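Local coordinates for protein glucose-6-phosphate isomerase (Plasmodium falciparum, PDB 3QKI) that probably catalyses the reversible conversion of alpha-D-glucose 6-phosphate into beta-D-fructose 6-phosphate, the second step of glycolysis, at residues 37-42 against 72-77; 206-211 against 455-460; 413-418 against 544-549. All blocks are in the same frame, centred on the assembly; numbering follows the deposited sequence.

Interaction 1 (37-42 against 72-77); sequences AEEKTK and RYSEKT
Glu39, in the last turn of helix 27-39, reaches over to Ser74 and Thr77 at the start of helix 75-87, so that the contact joins the C-terminal end of one helix to the N-terminal end of another. Ser74 is the N-cap of the second helix: its OG accepts from Thr77 N. Along the Glu39 side chain, CB lies 3.4 Å from Arg72 O and CG runs beside the same carbonyl oxygen. A bend at chi2 (-65°) then turns CD to the backbone of Tyr73 and Ser74. At the tip, OE1 takes a bond of 2.7 Å from Thr77 OG1 on its anti lone pair, while Ser74 N, 3.0 Å from this oxygen, approaches from above the carboxylate plane. Ser74 OG adds a weak bond to it. OE2 is held by Tyr47, outside the two segments, so partners at both oxygens fix the rotation of the carboxylate. Its negative charge at the start of helix 75-87 would suit the helix dipole.

Arg72 grips the backbone just beyond Glu39. Its chain bends at chi3 (72°), which carries the guanidinium to the carbonyls of the type I turn from Glu39 to Lys42. NH2 gives Lys42 O a bond of 2.9 Å, nearly in the guanidinium plane, and Lys40 O a weak one. Two waters continue this edge: one joins NH1 to Lys40 O, and the other accepts from Arg72 NE at 2.8 Å and donates to Lys42 O at 2.6 Å.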
ATOM      1  N   ALA A  37      32.318  -4.287   5.278  1.00 17.11           N
ATOM      2  CA  ALA A  37      32.659  -5.643   5.729  1.00 16.99           C
ATOM      3  C   ALA A  37      33.038  -5.624   7.223  1.00 19.59           C
ATOM      4  O   ALA A  37      32.641  -6.525   7.955  1.00 21.14           O
ATOM      5  CB  ALA A  37      33.799  -6.225   4.891  1.00 17.70           C
ATOM      6  N   GLU A  38      33.737  -4.581   7.691  1.00 15.10           N
ATOM      7  CA  GLU A  38      34.023  -4.430   9.122  1.00 15.50           C
ATOM      8  C   GLU A  38      32.762  -3.984   9.905  1.00 21.77           C
ATOM      9  O   GLU A  38      32.540  -4.460  11.019  1.00 21.09           O
ATOM     10  CB  GLU A  38      35.160  -3.451   9.357  1.00 16.14           C
ATOM     11  CG  GLU A  38      35.709  -3.526  10.778  1.00 20.43           C
ATOM     12  CD  GLU A  38      37.125  -2.990  10.866  1.00 37.12           C
ATOM     13  OE1 GLU A  38      37.294  -1.903  11.458  1.00 20.33           O
ATOM     14  OE2 GLU A  38      38.054  -3.622  10.303  1.00 25.87           O
ATOM     15  N   GLU A  39      31.922  -3.095   9.304  1.00 18.70           N
ATOM     16  CA  GLU A  39      30.676  -2.631   9.920  1.00 17.06           C
ATOM     17  C   GLU A  39      29.725  -3.790  10.231  1.00 19.24           C
ATOM     18  O   GLU A  39      29.023  -3.757  11.250  1.00 17.77           O
ATOM     19  CB  GLU A  39      29.984  -1.559   9.045  1.00 17.79           C
ATOM     20  CG  GLU A  39      30.730  -0.223   9.012  1.00 19.05           C
ATOM     21  CD  GLU A  39      30.850   0.562  10.306  1.00 25.07           C
ATOM     22  OE1 GLU A  39      31.494   1.637  10.284  1.00 21.21           O
ATOM     23  OE2 GLU A  39      30.289   0.124  11.338  1.00 21.04           O
ATOM     24  N   LYS A  40      29.765  -4.842   9.403  1.00 16.14           N
ATOM     25  CA  LYS A  40      28.940  -6.046   9.564  1.00 16.21           C
ATOM     26  C   LYS A  40      29.264  -6.821  10.854  1.00 24.15           C
ATOM     27  O   LYS A  40      28.413  -7.575  11.334  1.00 25.97           O
ATOM     28  CB  LYS A  40      29.058  -6.954   8.332  1.00 17.60           C
ATOM     29  CG  LYS A  40      28.342  -6.361   7.138  1.00 26.70           C
ATOM     30  CD  LYS A  40      28.321  -7.244   5.913  1.00 28.46           C
ATOM     31  CE  LYS A  40      28.049  -6.396   4.688  1.00 29.49           C
ATOM     32  NZ  LYS A  40      27.720  -7.229   3.501  1.00 34.17           N
ATOM     33  N   THR A  41      30.464  -6.611  11.424  1.00 21.19           N
ATOM     34  CA  THR A  41      30.927  -7.276  12.656  1.00 21.36           C
ATOM     35  C   THR A  41      30.633  -6.422  13.894  1.00 24.60           C
ATOM     36  O   THR A  41      30.983  -6.821  14.987  1.00 23.58           O
ATOM     37  CB  THR A  41      32.434  -7.616  12.575  1.00 23.55           C
ATOM     38  OG1 THR A  41      33.209  -6.423  12.721  1.00 24.76           O
ATOM     39  CG2 THR A  41      32.812  -8.350  11.299  1.00 22.18           C
ATOM     40  N   LYS A  42      30.013  -5.248  13.716  1.00 22.21           N
ATOM     41  CA  LYS A  42      29.713  -4.309  14.796  1.00 20.68           C
ATOM     42  C   LYS A  42      28.233  -4.235  15.110  1.00 25.64           C
ATOM     43  O   LYS A  42      27.391  -4.327  14.206  1.00 26.43           O
ATOM     44  CB  LYS A  42      30.305  -2.931  14.486  1.00 23.30           C
ATOM     45  CG  LYS A  42      31.844  -2.961  14.377  1.00 35.34           C
ATOM     46  CD  LYS A  42      32.510  -1.587  14.281  1.00 51.35           C
ATOM     47  CE  LYS A  42      32.491  -0.773  15.565  1.00 68.98           C
ATOM     48  NZ  LYS A  42      33.147  -1.464  16.710  1.00 82.48           N
ATOM     49  N   ARG A  72      24.063   1.267  10.253  1.00 16.03           N
ATOM     50  CA  ARG A  72      25.277   0.473  10.449  1.00 15.53           C
ATOM     51  C   ARG A  72      26.586   1.111   9.965  1.00 18.18           C
ATOM     52  O   ARG A  72      27.307   0.561   9.134  1.00 17.41           O
ATOM     53  CB  ARG A  72      25.073  -0.974   9.948  1.00 14.00           C
ATOM     54  CG  ARG A  72      23.858  -1.657  10.572  1.00 15.47           C
ATOM     55  CD  ARG A  72      23.875  -3.147  10.340  1.00 12.63           C
ATOM     56  NE  ARG A  72      24.902  -3.782  11.168  1.00 18.50           N
ATOM     57  CZ  ARG A  72      25.263  -5.060  11.090  1.00 27.41           C
ATOM     58  NH1 ARG A  72      24.694  -5.864  10.210  1.00 17.91           N
ATOM     59  NH2 ARG A  72      26.199  -5.540  11.900  1.00 21.09           N
ATOM     60  N   TYR A  73      26.898   2.269  10.518  1.00 15.39           N
ATOM     61  CA  TYR A  73      28.135   2.977  10.235  1.00 14.76           C
ATOM     62  C   TYR A  73      28.642   3.757  11.416  1.00 18.42           C
ATOM     63  O   TYR A  73      27.858   4.298  12.200  1.00 18.88           O
ATOM     64  CB  TYR A  73      28.063   3.889   8.965  1.00 13.66           C
ATOM     65  CG  TYR A  73      26.815   4.738   8.761  1.00 14.16           C
ATOM     66  CD1 TYR A  73      26.106   4.689   7.560  1.00 14.61           C
ATOM     67  CD2 TYR A  73      26.444   5.705   9.694  1.00 14.81           C
ATOM     68  CE1 TYR A  73      24.992   5.493   7.343  1.00 12.40           C
ATOM     69  CE2 TYR A  73      25.323   6.505   9.496  1.00 15.67           C
ATOM     70  CZ  TYR A  73      24.615   6.409   8.309  1.00 17.37           C
ATOM     71  OH  TYR A  73      23.523   7.198   8.089  1.00 12.88           O
ATOM     72  N   SER A  74      29.963   3.859  11.503  1.00 16.13           N
ATOM     73  CA  SER A  74      30.643   4.708  12.470  1.00 16.90           C
ATOM     74  C   SER A  74      30.649   6.115  11.828  1.00 23.41           C
ATOM     75  O   SER A  74      30.308   6.255  10.641  1.00 21.77           O
ATOM     76  CB  SER A  74      32.075   4.227  12.656  1.00 18.72           C
ATOM     77  OG  SER A  74      32.830   4.431  11.471  1.00 24.57           O
ATOM     78  N   GLU A  75      31.071   7.151  12.573  1.00 21.86           N
ATOM     79  CA  GLU A  75      31.192   8.491  11.996  1.00 22.33           C
ATOM     80  C   GLU A  75      32.232   8.484  10.861  1.00 26.88           C
ATOM     81  O   GLU A  75      32.078   9.207   9.875  1.00 28.31           O
ATOM     82  CB  GLU A  75      31.590   9.521  13.050  1.00 23.56           C
ATOM     83  CG  GLU A  75      30.541   9.737  14.106  1.00 32.75           C
ATOM     84  CD  GLU A  75      31.111  10.195  15.433  1.00 52.37           C
ATOM     85  OE1 GLU A  75      31.421   9.332  16.291  1.00 31.20           O
ATOM     86  OE2 GLU A  75      31.271  11.426  15.599  1.00 41.28           O
ATOM     87  N   LYS A  76      33.265   7.641  10.986  1.00 22.51           N
ATOM     88  CA  LYS A  76      34.322   7.468   9.981  1.00 22.00           C
ATOM     89  C   LYS A  76      33.762   6.916   8.667  1.00 22.01           C
ATOM     90  O   LYS A  76      34.163   7.366   7.593  1.00 20.10           O
ATOM     91  CB  LYS A  76      35.392   6.507  10.510  1.00 25.32           C
ATOM     92  CG  LYS A  76      36.804   6.990  10.301  1.00 44.71           C
ATOM     93  CD  LYS A  76      37.254   7.769  11.535  1.00 55.75           C
ATOM     94  CE  LYS A  76      38.643   7.391  11.968  1.00 69.07           C
ATOM     95  NZ  LYS A  76      38.902   7.752  13.387  1.00 81.22           N
ATOM     96  N   THR A  77      32.850   5.920   8.752  1.00 17.93           N
ATOM     97  CA  THR A  77      32.226   5.338   7.547  1.00 16.25           C
ATOM     98  C   THR A  77      31.271   6.348   6.887  1.00 17.82           C
ATOM     99  O   THR A  77      31.218   6.429   5.659  1.00 15.97           O
ATOM    100  CB  THR A  77      31.617   3.969   7.828  1.00 18.69           C
ATOM    101  OG1 THR A  77      32.642   3.115   8.330  1.00 17.49           O
ATOM    102  CG2 THR A  77      30.993   3.320   6.569  1.00 16.46           C
TER
HETATM  103  O   HOH W   1      25.622  -8.510  11.092  1.00 37.33           O
HETATM  104  O   HOH W   2      25.958  -2.331  13.294  1.00 19.59           O

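Interaction 2 (206-211 against 455-460); sequences NNFNNN and IKFDKE
Two hydrogen bonds tie the side-chain amide of Asn206 to the backbone N and O of one residue, Lys456. Lys456 N donates to Asn206 OD1 over 2.9 Å; the bond is fairly straight (165° at the hydrogen) and lies in the carbonyl plane of the amide, on a lone pair. In return Asn206 ND2 donates a hydrogen bond to Lys456 O, also at 2.9 Å. This acceptor lies close to the amide plane of Asn206, but the donor stands above the plane of the Lys456 carbonyl. With both ends engaged, the amide is fixed against rotation about chi2. Asn206 CG sits beside its own backbone N (chi1 -48°), which carries the amide across to the 455-460 segment.

The surroundings are loops: residues 206-211 lie between helix 179-197 and strand 219-223 of the parallel sheet, and 455-460 between strand 443-448 of the mixed sheet and helix 464-481. The contact thus joins the two SIS (sugar isomerase) domains of the GPI family, one built on the parallel sheet and one on the mixed sheet, at the surface where the second subunit packs on them.

Van der Waals packing accompanies the polar pair. The ring of Phe457 crosses the amide of Asn206 at a slant, the planes 31° apart, with CE2 3.6 Å from Asn206 ND2. Phe208 comes from the opposite direction, its CE2 4.0 Å from Phe457 CZ, and its CZ meets Ile455 CD1 at the same distance. Leu270, Val231 and Lys266 of the second subunit pack on Phe208, Ile455 and Phe457, respectively.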
ATOM      1  N   ASN A 206     -10.062  16.247  22.914  1.00 20.06           N
ATOM      2  CA  ASN A 206     -11.394  15.697  22.772  1.00 19.79           C
ATOM      3  C   ASN A 206     -12.374  16.607  22.033  1.00 24.08           C
ATOM      4  O   ASN A 206     -13.497  16.812  22.495  1.00 23.19           O
ATOM      5  CB  ASN A 206     -11.942  15.241  24.179  1.00 16.23           C
ATOM      6  CG  ASN A 206     -10.967  14.411  24.991  1.00 33.72           C
ATOM      7  OD1 ASN A 206      -9.982  13.873  24.477  1.00 19.70           O
ATOM      8  ND2 ASN A 206     -11.225  14.252  26.279  1.00 21.56           N
ATOM      9  N   ASN A 207     -11.964  17.109  20.853  1.00 20.76           N
ATOM     10  CA  ASN A 207     -12.796  17.995  20.051  1.00 20.05           C
ATOM     11  C   ASN A 207     -13.897  17.262  19.279  1.00 20.71           C
ATOM     12  O   ASN A 207     -14.081  17.479  18.084  1.00 18.51           O
ATOM     13  CB  ASN A 207     -11.931  18.883  19.158  1.00 19.90           C
ATOM     14  CG  ASN A 207     -10.850  19.605  19.918  1.00 37.35           C
ATOM     15  OD1 ASN A 207      -9.678  19.214  19.908  1.00 27.18           O
ATOM     16  ND2 ASN A 207     -11.221  20.635  20.643  1.00 32.15           N
ATOM     17  N   PHE A 208     -14.674  16.432  19.984  1.00 18.18           N
ATOM     18  CA  PHE A 208     -15.741  15.628  19.376  1.00 19.04           C
ATOM     19  C   PHE A 208     -16.912  16.411  18.798  1.00 23.51           C
ATOM     20  O   PHE A 208     -17.651  15.864  17.988  1.00 23.32           O
ATOM     21  CB  PHE A 208     -16.235  14.539  20.350  1.00 21.17           C
ATOM     22  CG  PHE A 208     -15.187  13.527  20.719  1.00 22.39           C
ATOM     23  CD1 PHE A 208     -14.815  12.537  19.824  1.00 25.36           C
ATOM     24  CD2 PHE A 208     -14.590  13.547  21.974  1.00 25.93           C
ATOM     25  CE1 PHE A 208     -13.850  11.596  20.165  1.00 27.15           C
ATOM     26  CE2 PHE A 208     -13.634  12.592  22.319  1.00 29.36           C
ATOM     27  CZ  PHE A 208     -13.266  11.626  21.408  1.00 26.67           C
ATOM     28  N   ASN A 209     -17.074  17.681  19.194  1.00 21.42           N
ATOM     29  CA  ASN A 209     -18.145  18.515  18.669  1.00 22.50           C
ATOM     30  C   ASN A 209     -17.746  19.275  17.394  1.00 26.69           C
ATOM     31  O   ASN A 209     -18.526  20.107  16.915  1.00 28.83           O
ATOM     32  CB  ASN A 209     -18.684  19.466  19.743  1.00 28.14           C
ATOM     33  CG  ASN A 209     -19.577  18.790  20.760  1.00 65.74           C
ATOM     34  OD1 ASN A 209     -20.218  17.744  20.501  1.00 52.93           O
ATOM     35  ND2 ASN A 209     -19.643  19.392  21.944  1.00 64.89           N
ATOM     36  N   ASN A 210     -16.553  18.992  16.836  1.00 21.18           N
ATOM     37  CA  ASN A 210     -16.094  19.596  15.580  1.00 19.66           C
ATOM     38  C   ASN A 210     -17.114  19.352  14.493  1.00 21.45           C
ATOM     39  O   ASN A 210     -17.683  18.249  14.401  1.00 19.44           O
ATOM     40  CB  ASN A 210     -14.742  19.028  15.140  1.00 13.46           C
ATOM     41  CG  ASN A 210     -13.544  19.653  15.808  1.00 25.20           C
ATOM     42  OD1 ASN A 210     -13.639  20.524  16.670  1.00 24.49           O
ATOM     43  ND2 ASN A 210     -12.366  19.226  15.399  1.00 18.99           N
ATOM     44  N   ASN A 211     -17.377  20.386  13.704  1.00 18.79           N
ATOM     45  CA  ASN A 211     -18.344  20.334  12.617  1.00 19.47           C
ATOM     46  C   ASN A 211     -17.617  20.114  11.286  1.00 23.15           C
ATOM     47  O   ASN A 211     -16.647  20.819  10.989  1.00 22.56           O
ATOM     48  CB  ASN A 211     -19.162  21.632  12.592  1.00 21.60           C
ATOM     49  CG  ASN A 211     -20.415  21.491  11.772  1.00 48.72           C
ATOM     50  OD1 ASN A 211     -20.379  21.401  10.540  1.00 46.97           O
ATOM     51  ND2 ASN A 211     -21.552  21.428  12.438  1.00 40.04           N
ATOM     52  N   ILE A 455      -6.630  13.414  21.839  1.00 16.20           N
ATOM     53  CA  ILE A 455      -7.558  12.742  22.726  1.00 13.77           C
ATOM     54  C   ILE A 455      -6.820  12.396  23.996  1.00 19.40           C
ATOM     55  O   ILE A 455      -5.717  11.841  23.945  1.00 18.79           O
ATOM     56  CB  ILE A 455      -8.219  11.481  22.083  1.00 14.42           C
ATOM     57  CG1 ILE A 455      -9.094  11.855  20.865  1.00 12.72           C
ATOM     58  CG2 ILE A 455      -9.029  10.715  23.140  1.00 15.57           C
ATOM     59  CD1 ILE A 455      -9.628  10.685  20.090  1.00 13.42           C
ATOM     60  N   LYS A 456      -7.483  12.636  25.131  1.00 19.30           N
ATOM     61  CA  LYS A 456      -6.973  12.297  26.455  1.00 19.90           C
ATOM     62  C   LYS A 456      -8.107  12.264  27.453  1.00 25.07           C
ATOM     63  O   LYS A 456      -8.844  13.249  27.607  1.00 23.99           O
ATOM     64  CB  LYS A 456      -5.888  13.289  26.899  1.00 21.02           C
ATOM     65  CG  LYS A 456      -5.271  12.985  28.258  1.00 34.15           C
ATOM     66  CD  LYS A 456      -3.853  13.546  28.394  1.00 52.32           C
ATOM     67  CE  LYS A 456      -3.773  15.060  28.496  1.00 68.50           C
ATOM     68  NZ  LYS A 456      -3.628  15.714  27.168  1.00 73.88           N
ATOM     69  N   PHE A 457      -8.242  11.126  28.128  1.00 22.86           N
ATOM     70  CA  PHE A 457      -9.226  10.946  29.188  1.00 23.61           C
ATOM     71  C   PHE A 457      -8.481  10.838  30.520  1.00 30.99           C
ATOM     72  O   PHE A 457      -7.396  10.229  30.575  1.00 28.90           O
ATOM     73  CB  PHE A 457     -10.146   9.755  28.916  1.00 24.56           C
ATOM     74  CG  PHE A 457     -10.855   9.856  27.585  1.00 24.79           C
ATOM     75  CD1 PHE A 457     -10.485   9.038  26.516  1.00 25.41           C
ATOM     76  CD2 PHE A 457     -11.869  10.792  27.384  1.00 26.08           C
ATOM     77  CE1 PHE A 457     -11.127   9.133  25.290  1.00 25.52           C
ATOM     78  CE2 PHE A 457     -12.510  10.894  26.140  1.00 28.36           C
ATOM     79  CZ  PHE A 457     -12.135  10.065  25.103  1.00 26.09           C
ATOM     80  N   ASP A 458      -9.065  11.472  31.568  1.00 31.14           N
ATOM     81  CA  ASP A 458      -8.485  11.574  32.915  0.50 31.27           C
ATOM     82  C   ASP A 458      -7.851  10.311  33.489  1.00 34.01           C
ATOM     83  O   ASP A 458      -6.710  10.388  33.955  1.00 34.86           O
ATOM     84  CB  ASP A 458      -9.455  12.220  33.925  0.50 33.29           C
ATOM     85  CG  ASP A 458      -9.789  13.676  33.664  0.50 43.86           C
ATOM     86  OD1 ASP A 458      -8.927  14.401  33.108  0.50 44.64           O
ATOM     87  OD2 ASP A 458     -10.892  14.105  34.056  0.50 49.20           O
ATOM     88  N   LYS A 459      -8.547   9.175  33.442  1.00 27.14           N
ATOM     89  CA  LYS A 459      -8.090   7.897  33.975  1.00 28.08           C
ATOM     90  C   LYS A 459      -7.026   7.172  33.160  1.00 30.54           C
ATOM     91  O   LYS A 459      -6.404   6.241  33.677  1.00 31.18           O
ATOM     92  CB  LYS A 459      -9.309   6.974  34.222  1.00 32.04           C
ATOM     93  N   GLU A 460      -6.806   7.587  31.899  1.00 23.44           N
ATOM     94  CA  GLU A 460      -5.823   6.930  31.040  1.00 21.55           C
ATOM     95  C   GLU A 460      -4.406   7.206  31.464  1.00 22.12           C
ATOM     96  O   GLU A 460      -4.101   8.310  31.908  1.00 19.46           O
ATOM     97  CB  GLU A 460      -6.016   7.343  29.570  1.00 22.42           C
ATOM     98  CG  GLU A 460      -7.355   6.910  28.992  1.00 21.38           C
ATOM     99  CD  GLU A 460      -7.546   5.418  28.796  1.00 36.67           C
ATOM    100  OE1 GLU A 460      -6.540   4.669  28.718  1.00 28.83           O
ATOM    101  OE2 GLU A 460      -8.722   5.005  28.687  1.00 24.41           O
TER

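Interaction 3 (413-418 against 544-549); sequences YNTCQV and LNINSF
The backbones of 413-418 and 544-549 come nearest at Thr415 and Leu544, whose CA atoms are 6.6 Å apart, and the second segment leaves helix 523-543 through a Schellman motif in which Asn545 has positive phi. The hydroxyl of Tyr413 reaches this helix end and donates to Leu544 O over 2.7 Å. That oxygen lies near the plane of the phenol ring, at its edge, and the donor is tilted 26° from the carbonyl plane. Tyr413 CG stands between its backbone N and carbonyl carbon (chi1 53°), a rotamer that directs the ring to the end of the helix. A water donates to Tyr413 OH at 2.8 Å and accepts from Asn545 ND2, so the hydroxyl donates to Leu544 O and accepts from the water.

The remaining contacts are van der Waals. Leu544 spreads its two methyls along the first segment: CD2 lies 3.3 Å from Asn414 O, and CD1 faces Thr415 CA at 4.1 Å. Ile546 crosses Thr415 obliquely, with its CG2 4.1 Å from Thr415 CG2. The threonine hydroxyl is used separately, bonded to Lys402 O, while helix 356-371 covers Leu544 through Phe365 and His369.

The arrangement joins a helix C-terminus to the loop leading into strand 418-420, one of the two outermost strands of the mixed sheet within this chain. It lies near the sugar-phosphate site: the side chain of Cys416 is about 8 Å from that of Glu398, which is seen to bind beta-D-fructose 6-phosphate in this protein, although the ligand is absent from this chain.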
ATOM      1  N   TYR A 413      24.635  -3.271 -11.151  1.00 14.84           N
ATOM      2  CA  TYR A 413      24.567  -2.999  -9.724  1.00 13.83           C
ATOM      3  C   TYR A 413      23.135  -2.589  -9.331  1.00 17.08           C
ATOM      4  O   TYR A 413      22.277  -2.352 -10.198  1.00 14.20           O
ATOM      5  CB  TYR A 413      25.611  -1.953  -9.278  1.00 14.05           C
ATOM      6  CG  TYR A 413      25.594  -0.652 -10.055  1.00 14.77           C
ATOM      7  CD1 TYR A 413      24.662   0.346  -9.770  1.00 15.22           C
ATOM      8  CD2 TYR A 413      26.563  -0.381 -11.021  1.00 15.77           C
ATOM      9  CE1 TYR A 413      24.666   1.560 -10.457  1.00 14.34           C
ATOM     10  CE2 TYR A 413      26.599   0.846 -11.688  1.00 16.60           C
ATOM     11  CZ  TYR A 413      25.624   1.796 -11.432  1.00 19.93           C
ATOM     12  OH  TYR A 413      25.661   3.005 -12.076  1.00 18.87           O
ATOM     13  N   ASN A 414      22.880  -2.529  -8.022  1.00 14.17           N
ATOM     14  CA  ASN A 414      21.577  -2.189  -7.478  1.00 13.74           C
ATOM     15  C   ASN A 414      21.154  -0.769  -7.803  1.00 19.00           C
ATOM     16  O   ASN A 414      21.944   0.157  -7.667  1.00 18.62           O
ATOM     17  CB  ASN A 414      21.550  -2.391  -5.954  1.00 11.04           C
ATOM     18  CG  ASN A 414      21.612  -3.829  -5.517  1.00 16.40           C
ATOM     19  OD1 ASN A 414      21.514  -4.755  -6.317  1.00 19.07           O
ATOM     20  ND2 ASN A 414      21.775  -4.040  -4.220  1.00 14.74           N
ATOM     21  N   THR A 415      19.896  -0.610  -8.225  1.00 14.23           N
ATOM     22  CA  THR A 415      19.314   0.709  -8.394  1.00 13.96           C
ATOM     23  C   THR A 415      18.255   0.877  -7.316  1.00 16.93           C
ATOM     24  O   THR A 415      18.503   0.444  -6.177  1.00 15.90           O
ATOM     25  CB  THR A 415      19.043   1.109  -9.847  1.00 15.02           C
ATOM     26  OG1 THR A 415      18.065   0.222 -10.422  1.00 12.96           O
ATOM     27  CG2 THR A 415      20.339   1.140 -10.691  1.00 14.74           C
ATOM     28  N   CYS A 416      17.103   1.496  -7.627  1.00 14.06           N
ATOM     29  CA  CYS A 416      16.101   1.757  -6.585  1.00 13.43           C
ATOM     30  C   CYS A 416      15.591   0.521  -5.880  1.00 14.36           C
ATOM     31  O   CYS A 416      15.303  -0.497  -6.519  1.00 12.51           O
ATOM     32  CB  CYS A 416      14.944   2.591  -7.110  1.00 12.93           C
ATOM     33  SG  CYS A 416      13.919   3.283  -5.807  1.00 16.26           S
ATOM     34  N   GLN A 417      15.436   0.647  -4.558  1.00 11.29           N
ATOM     35  CA  GLN A 417      14.845  -0.387  -3.716  1.00 10.21           C
ATOM     36  C   GLN A 417      13.338  -0.490  -4.001  1.00 13.56           C
ATOM     37  O   GLN A 417      12.748   0.419  -4.600  1.00 12.63           O
ATOM     38  CB  GLN A 417      15.009  -0.019  -2.226  1.00 11.78           C
ATOM     39  CG  GLN A 417      16.445  -0.009  -1.718  1.00 16.17           C
ATOM     40  CD  GLN A 417      16.970   1.400  -1.630  1.00 19.52           C
ATOM     41  OE1 GLN A 417      16.820   2.192  -2.554  1.00 16.57           O
ATOM     42  NE2 GLN A 417      17.588   1.742  -0.495  1.00 10.18           N
ATOM     43  N   VAL A 418      12.712  -1.573  -3.534  1.00 12.44           N
ATOM     44  CA  VAL A 418      11.256  -1.708  -3.573  1.00 12.02           C
ATOM     45  C   VAL A 418      10.780  -0.915  -2.338  1.00 16.36           C
ATOM     46  O   VAL A 418      11.240  -1.170  -1.230  1.00 12.98           O
ATOM     47  CB  VAL A 418      10.786  -3.171  -3.494  1.00 15.33           C
ATOM     48  CG1 VAL A 418       9.306  -3.236  -3.170  1.00 14.97           C
ATOM     49  CG2 VAL A 418      11.079  -3.908  -4.793  1.00 14.33           C
ATOM     50  N   LEU A 544      23.794   6.938  -7.788  1.00 12.94           N
ATOM     51  CA  LEU A 544      23.655   5.707  -8.588  1.00 12.14           C
ATOM     52  C   LEU A 544      24.153   5.872 -10.006  1.00 14.55           C
ATOM     53  O   LEU A 544      24.251   4.883 -10.740  1.00 12.95           O
ATOM     54  CB  LEU A 544      22.187   5.268  -8.624  1.00 11.45           C
ATOM     55  CG  LEU A 544      21.629   4.720  -7.306  1.00 14.86           C
ATOM     56  CD1 LEU A 544      20.135   4.586  -7.384  1.00 14.31           C
ATOM     57  CD2 LEU A 544      22.288   3.391  -6.926  1.00 17.42           C
ATOM     58  N   ASN A 545      24.405   7.137 -10.407  1.00 13.42           N
ATOM     59  CA  ASN A 545      24.801   7.556 -11.750  1.00 14.27           C
ATOM     60  C   ASN A 545      23.765   7.110 -12.795  1.00 18.60           C
ATOM     61  O   ASN A 545      24.116   6.589 -13.845  1.00 17.77           O
ATOM     62  CB  ASN A 545      26.222   7.077 -12.112  1.00 13.72           C
ATOM     63  CG  ASN A 545      26.805   7.795 -13.286  1.00 22.31           C
ATOM     64  OD1 ASN A 545      26.575   8.987 -13.488  1.00 16.76           O
ATOM     65  ND2 ASN A 545      27.523   7.067 -14.122  1.00 12.25           N
ATOM     66  N   ILE A 546      22.486   7.305 -12.491  1.00 16.43           N
ATOM     67  CA  ILE A 546      21.402   6.969 -13.431  1.00 14.66           C
ATOM     68  C   ILE A 546      20.603   8.244 -13.730  1.00 14.73           C
ATOM     69  O   ILE A 546      20.800   9.275 -13.074  1.00 13.41           O
ATOM     70  CB  ILE A 546      20.502   5.820 -12.916  1.00 17.01           C
ATOM     71  CG1 ILE A 546      19.827   6.193 -11.568  1.00 18.58           C
ATOM     72  CG2 ILE A 546      21.240   4.441 -12.928  1.00 14.76           C
ATOM     73  CD1 ILE A 546      18.921   5.134 -11.011  1.00 26.65           C
ATOM     74  N   ASN A 547      19.726   8.183 -14.717  1.00 12.56           N
ATOM     75  CA  ASN A 547      18.888   9.322 -15.059  1.00 13.34           C
ATOM     76  C   ASN A 547      17.551   9.172 -14.290  1.00 18.17           C
ATOM     77  O   ASN A 547      16.743   8.319 -14.626  1.00 18.19           O
ATOM     78  CB  ASN A 547      18.681   9.435 -16.576  1.00 11.94           C
ATOM     79  CG  ASN A 547      17.840  10.631 -16.988  1.00 22.35           C
ATOM     80  OD1 ASN A 547      17.602  11.552 -16.213  1.00 17.02           O
ATOM     81  ND2 ASN A 547      17.397  10.657 -18.223  1.00 14.07           N
ATOM     82  N   SER A 548      17.343   9.990 -13.253  1.00 15.52           N
ATOM     83  CA  SER A 548      16.147   9.957 -12.395  1.00 15.23           C
ATOM     84  C   SER A 548      14.925  10.552 -13.079  1.00 18.66           C
ATOM     85  O   SER A 548      13.831  10.501 -12.533  1.00 18.38           O
ATOM     86  CB  SER A 548      16.389  10.806 -11.143  1.00 15.46           C
ATOM     87  OG  SER A 548      17.358  10.264 -10.273  1.00 11.80           O
ATOM     88  N   PHE A 549      15.125  11.177 -14.237  1.00 12.72           N
ATOM     89  CA  PHE A 549      14.155  12.024 -14.867  1.00 11.60           C
ATOM     90  C   PHE A 549      13.374  11.513 -16.052  1.00 16.16           C
ATOM     91  O   PHE A 549      12.433  12.173 -16.460  1.00 15.88           O
ATOM     92  CB  PHE A 549      14.799  13.416 -15.105  1.00 11.37           C
ATOM     93  CG  PHE A 549      15.534  13.884 -13.873  1.00 11.78           C
ATOM     94  CD1 PHE A 549      16.925  13.968 -13.862  1.00 14.62           C
ATOM     95  CD2 PHE A 549      14.844  14.193 -12.702  1.00 12.70           C
ATOM     96  CE1 PHE A 549      17.604  14.410 -12.719  1.00 15.07           C
ATOM     97  CE2 PHE A 549      15.530  14.599 -11.552  1.00 15.64           C
ATOM     98  CZ  PHE A 549      16.902  14.725 -11.577  1.00 13.63           C
TER
HETATM   99  O   HOH W   3      27.913   3.981 -13.405  1.00 20.23           O

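From the N terminus, interaction 1 closes first: 29 residues, holding helices 44-47 and 51-57 and strands 58-61 and 64-70, separate its segments, and it brings helix 27-39 to the start of helix 75-87. It is complete before the other two open. Interactions 2 and 3 cross, since 413-418 falls inside the long loop closed by 206-211 and 455-460, whereas 544-549 follows it. They lie on opposite sides of the chain's centre, 46 Å apart between centres, and both touch the second subunit. Interaction 2 bridges the loops of the two main sheets, and interaction 3 ties the end of helix 523-543 to the loop leading into strand 418-420. Interaction 1 is nearer to interaction 3, about 10 Å between nearest atoms.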